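Local coordinates for insecticidal Delta-Endotoxin Cry8Ea1 (Bacillus Thuringiensis, PDB 3EB7), which kills larvae of the soil pest Holotrichia parallela, probably by binding gut-cell membranes and inserting its helical domain to open pores, at residues I50-V55 with Y66-A71; G127-L132 with V183-T188; V202-F207 with P261-L266. All blocks are in the same frame, centred on the assembly; numbering follows the deposited sequence.

Interaction 1: I50-V55 with Y66-A71; sequences IFMEQV and YARAKA
Two helical turns face each other here with a wide backbone gap, M52 CA lying 8.3 Å from R68 CA, so that long side chains must bridge the space between helix 47-59 and helix 65-93. M52 does most of the bridging. Its CG sits anti to its own carbonyl carbon, and the chain beyond is fully extended (chi2 -175°), which carries the thioether straight out to the other helix. The methyl group ends the reach against A71, with M52 CE 3.6 Å from A71 CB. One atom back along the chain, M52 SD passes 3.9 Å from R68 CG, so the sulfur packs on the aliphatic base of the arginine and not on its charged end.

The two helices are neighbours in the alpha-helical bundle that forms the N-terminal domain of three-domain Cry toxins, and the loop joining them runs through I63, which also touches M52. L132 packs on M52 as well, and F123 on A71, so the methionine tip and the alanine methyl are buried among apolar neighbours.

R68 runs past M52 in the opposite direction. Its CG is anti to its backbone N, and a bend at chi3 (-31°) away from a staggered value sets the guanidinium near the root of the methionine: R68 NH1 comes to 4.2 Å from M52 CB, at an oblique angle to the guanidinium plane. The arginine thus meets M52 with its CG at the sulfur and with the guanidinium beside CB, while R68 NH2 forms a salt bridge with E56 on the same helix as M52. E53 lies nearby but does not pair with it: E53 OE2 is 5.8 Å from R68 NH1, close enough that the opposite charges may still attract.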
loop_
_atom_site.group_PDB
_atom_site.type_symbol
_atom_site.label_atom_id
_atom_site.label_comp_id
_atom_site.label_asym_id
_atom_site.label_seq_id
_atom_site.Cartn_x
_atom_site.Cartn_y
_atom_site.Cartn_z
ATOM N N ILE A 50 -9.272 -1.620 19.439
ATOM C CA ILE A 50 -8.508 -0.556 18.771
ATOM C C ILE A 50 -8.818 -0.352 17.260
ATOM O O ILE A 50 -8.889 0.794 16.795
ATOM C CB ILE A 50 -6.992 -0.750 19.065
ATOM C CG1 ILE A 50 -6.765 -0.617 20.581
ATOM C CG2 ILE A 50 -6.097 0.251 18.263
ATOM C CD1 ILE A 50 -5.402 -1.099 21.054
ATOM N N PHE A 51 -8.993 -1.436 16.511
ATOM C CA PHE A 51 -9.440 -1.394 15.109
ATOM C C PHE A 51 -10.832 -0.764 14.946
ATOM O O PHE A 51 -11.096 -0.030 13.975
ATOM C CB PHE A 51 -9.409 -2.808 14.462
ATOM C CG PHE A 51 -8.014 -3.322 14.170
ATOM C CD1 PHE A 51 -7.556 -4.500 14.739
ATOM C CD2 PHE A 51 -7.163 -2.628 13.296
ATOM C CE1 PHE A 51 -6.252 -4.984 14.472
ATOM C CE2 PHE A 51 -5.864 -3.104 13.001
ATOM C CZ PHE A 51 -5.412 -4.270 13.603
ATOM N N MET A 52 -11.716 -1.043 15.899
ATOM C CA MET A 52 -13.057 -0.480 15.868
ATOM C C MET A 52 -13.018 1.011 16.182
ATOM O O MET A 52 -13.619 1.833 15.467
ATOM C CB MET A 52 -13.964 -1.194 16.862
ATOM C CG MET A 52 -14.196 -2.635 16.555
ATOM S SD MET A 52 -15.422 -3.326 17.731
ATOM C CE MET A 52 -15.317 -5.075 17.299
ATOM N N GLU A 53 -12.304 1.362 17.242
ATOM C CA GLU A 53 -12.131 2.761 17.623
ATOM C C GLU A 53 -11.534 3.609 16.496
ATOM O O GLU A 53 -11.950 4.759 16.267
ATOM C CB GLU A 53 -11.293 2.874 18.902
ATOM C CG GLU A 53 -11.960 2.220 20.120
ATOM C CD GLU A 53 -11.143 2.373 21.424
ATOM O OE1 GLU A 53 -10.063 3.001 21.427
ATOM O OE2 GLU A 53 -11.577 1.854 22.474
ATOM N N GLN A 54 -10.559 3.047 15.800
ATOM C CA GLN A 54 -9.978 3.707 14.626
ATOM C C GLN A 54 -11.037 4.162 13.608
ATOM O O GLN A 54 -11.156 5.329 13.304
ATOM C CB GLN A 54 -8.966 2.767 13.938
ATOM C CG GLN A 54 -8.405 3.352 12.681
ATOM C CD GLN A 54 -7.721 2.320 11.794
ATOM O OE1 GLN A 54 -6.814 2.668 11.032
ATOM N NE2 GLN A 54 -8.138 1.060 11.892
ATOM N N VAL A 55 -11.805 3.222 13.075
ATOM C CA VAL A 55 -12.690 3.549 11.964
ATOM C C VAL A 55 -13.877 4.371 12.487
ATOM O O VAL A 55 -14.342 5.249 11.805
ATOM C CB VAL A 55 -13.048 2.281 11.147
ATOM C CG1 VAL A 55 -13.799 2.627 9.839
ATOM C CG2 VAL A 55 -11.737 1.526 10.789
ATOM N N TYR A 66 -24.376 -3.915 21.208
ATOM C CA TYR A 66 -24.610 -5.308 21.016
ATOM C C TYR A 66 -23.610 -5.852 20.016
ATOM O O TYR A 66 -22.999 -6.894 20.278
ATOM C CB TYR A 66 -26.025 -5.537 20.503
ATOM C CG TYR A 66 -26.396 -6.998 20.460
ATOM C CD1 TYR A 66 -27.192 -7.569 21.468
ATOM C CD2 TYR A 66 -25.975 -7.817 19.396
ATOM C CE1 TYR A 66 -27.556 -8.941 21.440
ATOM C CE2 TYR A 66 -26.332 -9.183 19.355
ATOM C CZ TYR A 66 -27.116 -9.731 20.386
ATOM O OH TYR A 66 -27.458 -11.071 20.338
ATOM N N ALA A 67 -23.482 -5.167 18.866
ATOM C CA ALA A 67 -22.547 -5.572 17.796
ATOM C C ALA A 67 -21.073 -5.510 18.260
ATOM O O ALA A 67 -20.290 -6.395 17.939
ATOM C CB ALA A 67 -22.752 -4.732 16.526
ATOM N N ARG A 68 -20.711 -4.478 19.024
ATOM C CA ARG A 68 -19.357 -4.394 19.556
ATOM C C ARG A 68 -19.054 -5.544 20.533
ATOM O O ARG A 68 -18.011 -6.243 20.394
ATOM C CB ARG A 68 -19.101 -3.052 20.237
ATOM C CG ARG A 68 -17.705 -2.951 20.874
ATOM C CD ARG A 68 -17.487 -1.648 21.681
ATOM N NE ARG A 68 -18.246 -0.523 21.146
ATOM C CZ ARG A 68 -17.787 0.360 20.249
ATOM N NH1 ARG A 68 -16.530 0.302 19.781
ATOM N NH2 ARG A 68 -18.602 1.333 19.852
ATOM N N ALA A 69 -19.947 -5.720 21.514
ATOM C CA ALA A 69 -19.782 -6.741 22.576
ATOM C C ALA A 69 -19.575 -8.138 22.007
ATOM O O ALA A 69 -18.670 -8.859 22.452
ATOM C CB ALA A 69 -20.967 -6.751 23.528
ATOM N N LYS A 70 -20.408 -8.507 21.029
ATOM C CA LYS A 70 -20.335 -9.826 20.400
ATOM C C LYS A 70 -19.050 -10.068 19.604
ATOM O O LYS A 70 -18.381 -11.075 19.812
ATOM C CB LYS A 70 -21.550 -10.039 19.521
ATOM C CG LYS A 70 -21.806 -11.457 19.145
ATOM C CD LYS A 70 -23.191 -11.530 18.452
ATOM C CE LYS A 70 -23.304 -12.782 17.568
ATOM N NZ LYS A 70 -24.680 -12.987 16.998
ATOM N N ALA A 71 -18.704 -9.161 18.698
ATOM C CA ALA A 71 -17.452 -9.257 17.932
ATOM C C ALA A 71 -16.233 -9.372 18.884
ATOM O O ALA A 71 -15.392 -10.220 18.712
ATOM C CB ALA A 71 -17.310 -8.056 17.009
#

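Interaction 2: G127-L132 with V183-T188; sequences GYEVPL and VQWYRT
W185 meets E129 and V130 where the loop before helix 133-153 passes close to helix 161-191; V130 CA and W185 CA are 5.9 Å apart. Along the helix, V183 comes first and packs on M219 of helix 198-220; its CG1 lies over the face of the R187 guanidinium. Q184 follows, its extended chain carrying NE2 to 3.3 Å above the plane of the W185 ring, toward the rim.

The opposite face of that indole is taken by E129. E129 CB stands over the six-membered ring of W185, 3.5 Å from its centroid and 14° off the normal, a CH-pi contact. A bend at chi2 (95°) then lays the rest of the glutamate along the ring instead of sending it outward: E129 CG is 3.6 Å from W185 CZ2, and E129 CD is 3.5 Å from W185 CH2. The carboxylate ends up stacked on the indole, the two planes only 11° apart. V130 adds a smaller contact, its CG2 resting 3.7 Å from W185 CE3.

Y186 points away from the loop, into helix 198-220, and R187 reaches the C-terminal beta domain, bonding to the backbone O of E466 and to H469. T188, one turn on from Q184, closes the segment, its N donating a backbone hydrogen bond to Q184 O.

With Q184 NE2 over the rim of one face and E129 over the centre of the other, the indole lies between two polar side chains. A carboxylate over a pi face gains little electrostatically, so the attraction is probably mostly dispersion from its CH2 groups, while the weak bonds from G127 N to both carboxylate oxygens may draw off some of the negative charge.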
loop_
_atom_site.group_PDB
_atom_site.type_symbol
_atom_site.label_atom_id
_atom_site.label_comp_id
_atom_site.label_asym_id
_atom_site.label_seq_id
_atom_site.Cartn_x
_atom_site.Cartn_y
_atom_site.Cartn_z
ATOM N N GLY A 127 -25.404 -2.022 8.420
ATOM C CA GLY A 127 -25.351 -0.673 9.015
ATOM C C GLY A 127 -23.999 -0.295 9.620
ATOM O O GLY A 127 -23.811 0.860 9.967
ATOM N N TYR A 128 -23.067 -1.266 9.723
ATOM C CA TYR A 128 -21.778 -1.115 10.427
ATOM C C TYR A 128 -20.618 -1.704 9.649
ATOM O O TYR A 128 -19.537 -1.889 10.181
ATOM C CB TYR A 128 -21.830 -1.750 11.836
ATOM C CG TYR A 128 -22.958 -1.176 12.686
ATOM C CD1 TYR A 128 -24.098 -1.926 12.962
ATOM C CD2 TYR A 128 -22.892 0.121 13.172
ATOM C CE1 TYR A 128 -25.152 -1.410 13.714
ATOM C CE2 TYR A 128 -23.939 0.665 13.913
ATOM C CZ TYR A 128 -25.071 -0.107 14.169
ATOM O OH TYR A 128 -26.096 0.419 14.915
ATOM N N GLU A 129 -20.833 -1.994 8.377
ATOM C CA GLU A 129 -19.816 -2.617 7.562
ATOM C C GLU A 129 -18.536 -1.785 7.513
ATOM O O GLU A 129 -17.455 -2.338 7.493
ATOM C CB GLU A 129 -20.354 -2.826 6.150
ATOM C CG GLU A 129 -21.590 -3.699 6.079
ATOM C CD GLU A 129 -22.896 -2.909 6.076
ATOM O OE1 GLU A 129 -22.945 -1.709 6.481
ATOM O OE2 GLU A 129 -23.896 -3.519 5.650
ATOM N N VAL A 130 -18.679 -0.463 7.459
ATOM C CA VAL A 130 -17.536 0.461 7.461
ATOM C C VAL A 130 -16.815 0.552 8.838
ATOM O O VAL A 130 -15.624 0.215 8.946
ATOM C CB VAL A 130 -17.939 1.873 6.969
ATOM C CG1 VAL A 130 -16.729 2.848 7.036
ATOM C CG2 VAL A 130 -18.565 1.815 5.537
ATOM N N PRO A 131 -17.527 0.970 9.902
ATOM C CA PRO A 131 -16.755 1.038 11.152
ATOM C C PRO A 131 -16.078 -0.304 11.544
ATOM O O PRO A 131 -15.080 -0.293 12.266
ATOM C CB PRO A 131 -17.796 1.471 12.202
ATOM C CG PRO A 131 -19.124 1.134 11.575
ATOM C CD PRO A 131 -18.936 1.341 10.101
ATOM N N LEU A 132 -16.606 -1.423 11.042
ATOM C CA LEU A 132 -16.029 -2.755 11.314
ATOM C C LEU A 132 -15.063 -3.264 10.239
ATOM O O LEU A 132 -14.621 -4.398 10.313
ATOM C CB LEU A 132 -17.135 -3.802 11.520
ATOM C CG LEU A 132 -18.051 -3.709 12.748
ATOM C CD1 LEU A 132 -19.339 -4.529 12.449
ATOM C CD2 LEU A 132 -17.378 -4.199 14.067
ATOM N N VAL A 183 -12.778 -3.751 -0.839
ATOM C CA VAL A 183 -12.738 -2.684 -1.839
ATOM C C VAL A 183 -14.064 -1.917 -1.819
ATOM O O VAL A 183 -14.070 -0.695 -1.701
ATOM C CB VAL A 183 -12.372 -3.248 -3.253
ATOM C CG1 VAL A 183 -12.512 -2.157 -4.353
ATOM C CG2 VAL A 183 -10.947 -3.867 -3.212
ATOM N N GLN A 184 -15.169 -2.647 -1.863
ATOM C CA GLN A 184 -16.501 -2.037 -1.853
ATOM C C GLN A 184 -16.773 -1.082 -0.689
ATOM O O GLN A 184 -17.140 0.077 -0.908
ATOM C CB GLN A 184 -17.621 -3.112 -1.935
ATOM C CG GLN A 184 -19.015 -2.491 -1.743
ATOM C CD GLN A 184 -20.138 -3.513 -1.519
ATOM O OE1 GLN A 184 -20.024 -4.694 -1.861
ATOM N NE2 GLN A 184 -21.238 -3.037 -0.930
ATOM N N TRP A 185 -16.603 -1.575 0.544
ATOM C CA TRP A 185 -16.809 -0.774 1.752
ATOM C C TRP A 185 -15.738 0.258 1.977
ATOM O O TRP A 185 -16.030 1.304 2.535
ATOM C CB TRP A 185 -17.035 -1.666 2.965
ATOM C CG TRP A 185 -18.357 -2.390 2.777
ATOM C CD1 TRP A 185 -18.522 -3.684 2.383
ATOM C CD2 TRP A 185 -19.675 -1.833 2.886
ATOM N NE1 TRP A 185 -19.861 -3.992 2.288
ATOM C CE2 TRP A 185 -20.597 -2.875 2.577
ATOM C CE3 TRP A 185 -20.177 -0.563 3.217
ATOM C CZ2 TRP A 185 -22.006 -2.695 2.608
ATOM C CZ3 TRP A 185 -21.614 -0.374 3.238
ATOM C CH2 TRP A 185 -22.490 -1.443 2.939
ATOM N N TYR A 186 -14.523 0.016 1.470
ATOM C CA TYR A 186 -13.529 1.094 1.401
ATOM C C TYR A 186 -14.048 2.256 0.537
ATOM O O TYR A 186 -13.975 3.400 0.962
ATOM C CB TYR A 186 -12.165 0.606 0.876
ATOM C CG TYR A 186 -11.213 1.759 0.600
ATOM C CD1 TYR A 186 -10.312 2.217 1.592
ATOM C CD2 TYR A 186 -11.205 2.393 -0.656
ATOM C CE1 TYR A 186 -9.429 3.317 1.331
ATOM C CE2 TYR A 186 -10.354 3.460 -0.927
ATOM C CZ TYR A 186 -9.468 3.930 0.064
ATOM O OH TYR A 186 -8.606 4.979 -0.262
ATOM N N ARG A 187 -14.577 1.958 -0.662
ATOM C CA ARG A 187 -15.123 2.991 -1.553
ATOM C C ARG A 187 -16.318 3.722 -0.947
ATOM O O ARG A 187 -16.348 4.931 -0.941
ATOM C CB ARG A 187 -15.454 2.408 -2.951
ATOM C CG ARG A 187 -14.164 1.967 -3.741
ATOM C CD ARG A 187 -14.490 1.189 -5.016
ATOM N NE ARG A 187 -13.308 0.950 -5.853
ATOM C CZ ARG A 187 -13.286 0.118 -6.897
ATOM N NH1 ARG A 187 -14.363 -0.579 -7.217
ATOM N NH2 ARG A 187 -12.165 -0.064 -7.575
ATOM N N THR A 188 -17.314 2.991 -0.469
ATOM C CA THR A 188 -18.471 3.565 0.233
ATOM C C THR A 188 -18.026 4.422 1.437
ATOM O O THR A 188 -18.439 5.564 1.564
ATOM C CB THR A 188 -19.425 2.440 0.705
ATOM O OG1 THR A 188 -19.783 1.625 -0.423
ATOM C CG2 THR A 188 -20.690 3.009 1.352
#

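Interaction 3: V202-F207 with P261-L266; sequences VEYNRF and PSFNTL
Y204 and F263 make this contact between them as a T-shaped (edge-to-face) pair. The F263 ring presents its edge to the face of Y204, the planes at 79° and the centroids 4.8 Å apart. F263 CZ is the atom that leads: it stands over the centre of the tyrosine ring, 3.4 Å from Y204 CG and 3.5 Å from Y204 CD1. Next to it, F263 CE1 rests 3.7 Å from Y204 CB, so the phenylalanine also leans on the root of the tyrosine side chain. Both rings have CG anti to the backbone N (chi1 170° for Y204, -170° for F263), which stretches them from their helices into the gap and lets them meet. The packing continues beyond the pair: W201 makes a second edge-to-face contact with F263, and L190 of helix 161-191 lies against Y204.

Away from the rings the two segments draw apart. The side chains of V202 and L266 stay more than 5 Å from the other segment; L266 packs instead on A198 and W201. N264 is exposed to solvent, and its OD1 accepts a weak hydrogen bond from K194. At the start of helix 263-270, S262 occupies the N-cap position, and its OG shares a 2.6 Å hydrogen bond with T265 OG1 that links the cap to the first turn. Backbone hydrogen bonds between F263 and S196 tie this helix start to the segment leading into helix 198-220, beside the aromatic cluster.

This T-shaped pair joins the N-terminal helical bundle to the short helix preceding the first long strands of the second domain, the beta-prism of the three-domain Cry toxin fold.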
loop_
_atom_site.group_PDB
_atom_site.type_symbol
_atom_site.label_atom_id
_atom_site.label_comp_id
_atom_site.label_asym_id
_atom_site.label_seq_id
_atom_site.Cartn_x
_atom_site.Cartn_y
_atom_site.Cartn_z
ATOM N N VAL A 202 -9.533 17.222 4.674
ATOM C CA VAL A 202 -8.575 16.601 5.640
ATOM C C VAL A 202 -9.096 15.255 6.184
ATOM O O VAL A 202 -8.354 14.265 6.238
ATOM C CB VAL A 202 -8.216 17.590 6.796
ATOM C CG1 VAL A 202 -7.307 16.928 7.850
ATOM C CG2 VAL A 202 -7.563 18.816 6.243
ATOM N N GLU A 203 -10.377 15.218 6.526
ATOM C CA GLU A 203 -11.038 14.016 7.046
ATOM C C GLU A 203 -11.118 12.908 6.013
ATOM O O GLU A 203 -10.822 11.729 6.282
ATOM C CB GLU A 203 -12.440 14.379 7.561
ATOM C CG GLU A 203 -12.367 15.409 8.715
ATOM C CD GLU A 203 -13.709 16.089 9.061
ATOM O OE1 GLU A 203 -13.739 16.783 10.085
ATOM O OE2 GLU A 203 -14.720 15.949 8.340
ATOM N N TYR A 204 -11.496 13.305 4.808
ATOM C CA TYR A 204 -11.667 12.377 3.700
ATOM C C TYR A 204 -10.304 11.751 3.354
ATOM O O TYR A 204 -10.162 10.548 3.230
ATOM C CB TYR A 204 -12.252 13.212 2.532
ATOM C CG TYR A 204 -12.314 12.559 1.182
ATOM C CD1 TYR A 204 -11.217 12.604 0.310
ATOM C CD2 TYR A 204 -13.471 11.891 0.773
ATOM C CE1 TYR A 204 -11.276 12.017 -0.958
ATOM C CE2 TYR A 204 -13.553 11.310 -0.466
ATOM C CZ TYR A 204 -12.461 11.379 -1.347
ATOM O OH TYR A 204 -12.569 10.779 -2.604
ATOM N N ASN A 205 -9.288 12.588 3.205
ATOM C CA ASN A 205 -7.961 12.111 2.933
ATOM C C ASN A 205 -7.314 11.276 4.065
ATOM O O ASN A 205 -6.536 10.378 3.797
ATOM C CB ASN A 205 -7.092 13.293 2.573
ATOM C CG ASN A 205 -5.708 12.871 2.231
ATOM O OD1 ASN A 205 -5.489 12.198 1.207
ATOM N ND2 ASN A 205 -4.756 13.186 3.117
ATOM N N ARG A 206 -7.653 11.572 5.321
ATOM C CA ARG A 206 -7.201 10.768 6.461
ATOM C C ARG A 206 -7.793 9.346 6.401
ATOM O O ARG A 206 -7.090 8.361 6.697
ATOM C CB ARG A 206 -7.540 11.478 7.803
ATOM C CG ARG A 206 -6.960 10.816 9.076
ATOM C CD ARG A 206 -7.390 11.549 10.368
ATOM N NE ARG A 206 -8.850 11.533 10.548
ATOM C CZ ARG A 206 -9.620 12.609 10.723
ATOM N NH1 ARG A 206 -9.095 13.843 10.786
ATOM N NH2 ARG A 206 -10.922 12.442 10.859
ATOM N N PHE A 207 -9.075 9.226 6.021
ATOM C CA PHE A 207 -9.729 7.893 5.897
ATOM C C PHE A 207 -9.047 7.151 4.752
ATOM O O PHE A 207 -8.657 6.005 4.917
ATOM C CB PHE A 207 -11.219 8.043 5.588
ATOM C CG PHE A 207 -11.942 6.725 5.321
ATOM C CD1 PHE A 207 -12.746 6.143 6.302
ATOM C CD2 PHE A 207 -11.836 6.080 4.081
ATOM C CE1 PHE A 207 -13.423 4.897 6.052
ATOM C CE2 PHE A 207 -12.463 4.860 3.844
ATOM C CZ PHE A 207 -13.266 4.279 4.824
ATOM N N PRO A 261 -9.393 26.986 0.087
ATOM C CA PRO A 261 -10.203 26.540 -1.070
ATOM C C PRO A 261 -11.179 25.366 -0.761
ATOM O O PRO A 261 -11.038 24.665 0.232
ATOM C CB PRO A 261 -9.141 26.087 -2.100
ATOM C CG PRO A 261 -7.884 26.622 -1.640
ATOM C CD PRO A 261 -7.952 26.833 -0.171
ATOM N N SER A 262 -12.136 25.158 -1.637
ATOM C CA SER A 262 -13.092 24.084 -1.519
ATOM C C SER A 262 -12.398 22.734 -1.515
ATOM O O SER A 262 -11.226 22.629 -1.907
ATOM C CB SER A 262 -14.026 24.114 -2.714
ATOM O OG SER A 262 -13.261 23.852 -3.875
ATOM N N PHE A 263 -13.151 21.728 -1.056
ATOM C CA PHE A 263 -12.851 20.314 -1.205
ATOM C C PHE A 263 -12.275 19.944 -2.593
ATOM O O PHE A 263 -11.159 19.369 -2.682
ATOM C CB PHE A 263 -14.114 19.477 -0.962
ATOM C CG PHE A 263 -13.844 17.986 -0.862
ATOM C CD1 PHE A 263 -13.759 17.367 0.390
ATOM C CD2 PHE A 263 -13.651 17.209 -2.004
ATOM C CE1 PHE A 263 -13.498 16.008 0.493
ATOM C CE2 PHE A 263 -13.380 15.843 -1.915
ATOM C CZ PHE A 263 -13.311 15.239 -0.660
ATOM N N ASN A 264 -13.054 20.235 -3.650
ATOM C CA ASN A 264 -12.663 19.884 -5.022
ATOM C C ASN A 264 -11.377 20.566 -5.427
ATOM O O ASN A 264 -10.551 19.962 -6.141
ATOM C CB ASN A 264 -13.739 20.190 -6.054
ATOM C CG ASN A 264 -14.984 19.320 -5.894
ATOM O OD1 ASN A 264 -14.931 18.198 -5.385
ATOM N ND2 ASN A 264 -16.121 19.844 -6.354
ATOM N N THR A 265 -11.192 21.812 -5.010
ATOM C CA THR A 265 -9.937 22.503 -5.321
ATOM C C THR A 265 -8.738 21.790 -4.654
ATOM O O THR A 265 -7.698 21.629 -5.272
ATOM C CB THR A 265 -10.008 23.951 -4.852
ATOM O OG1 THR A 265 -11.219 24.560 -5.342
ATOM C CG2 THR A 265 -8.805 24.740 -5.293
ATOM N N LEU A 266 -8.885 21.366 -3.398
ATOM C CA LEU A 266 -7.821 20.617 -2.700
ATOM C C LEU A 266 -7.537 19.248 -3.335
ATOM O O LEU A 266 -6.375 18.881 -3.501
ATOM C CB LEU A 266 -8.121 20.439 -1.204
ATOM C CG LEU A 266 -8.197 21.736 -0.388
ATOM C CD1 LEU A 266 -8.141 21.394 1.080
ATOM C CD2 LEU A 266 -7.006 22.730 -0.762
#

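The three interactions follow one another along the chain. Interactions 1 and 2 lie in the N-terminal helical domain, their centres 14 Å apart, and they touch: V55 CG1 is 3.2 Å from V130 O, and V55 CB is 3.5 Å from P131 O. Interaction 2 also meets interaction 3, centres 19 Å apart, through F207, whose CE2 is 3.6 Å from Y186 O, where the consecutive helices 161-191 and 198-220 pack together. Interactions 1 and 3 do not touch, their centres being 27 Å apart. The series thus runs from the bundle to its junction with the second domain, and helix 198-220 connects the putative pore-forming part to the beta-rich remainder.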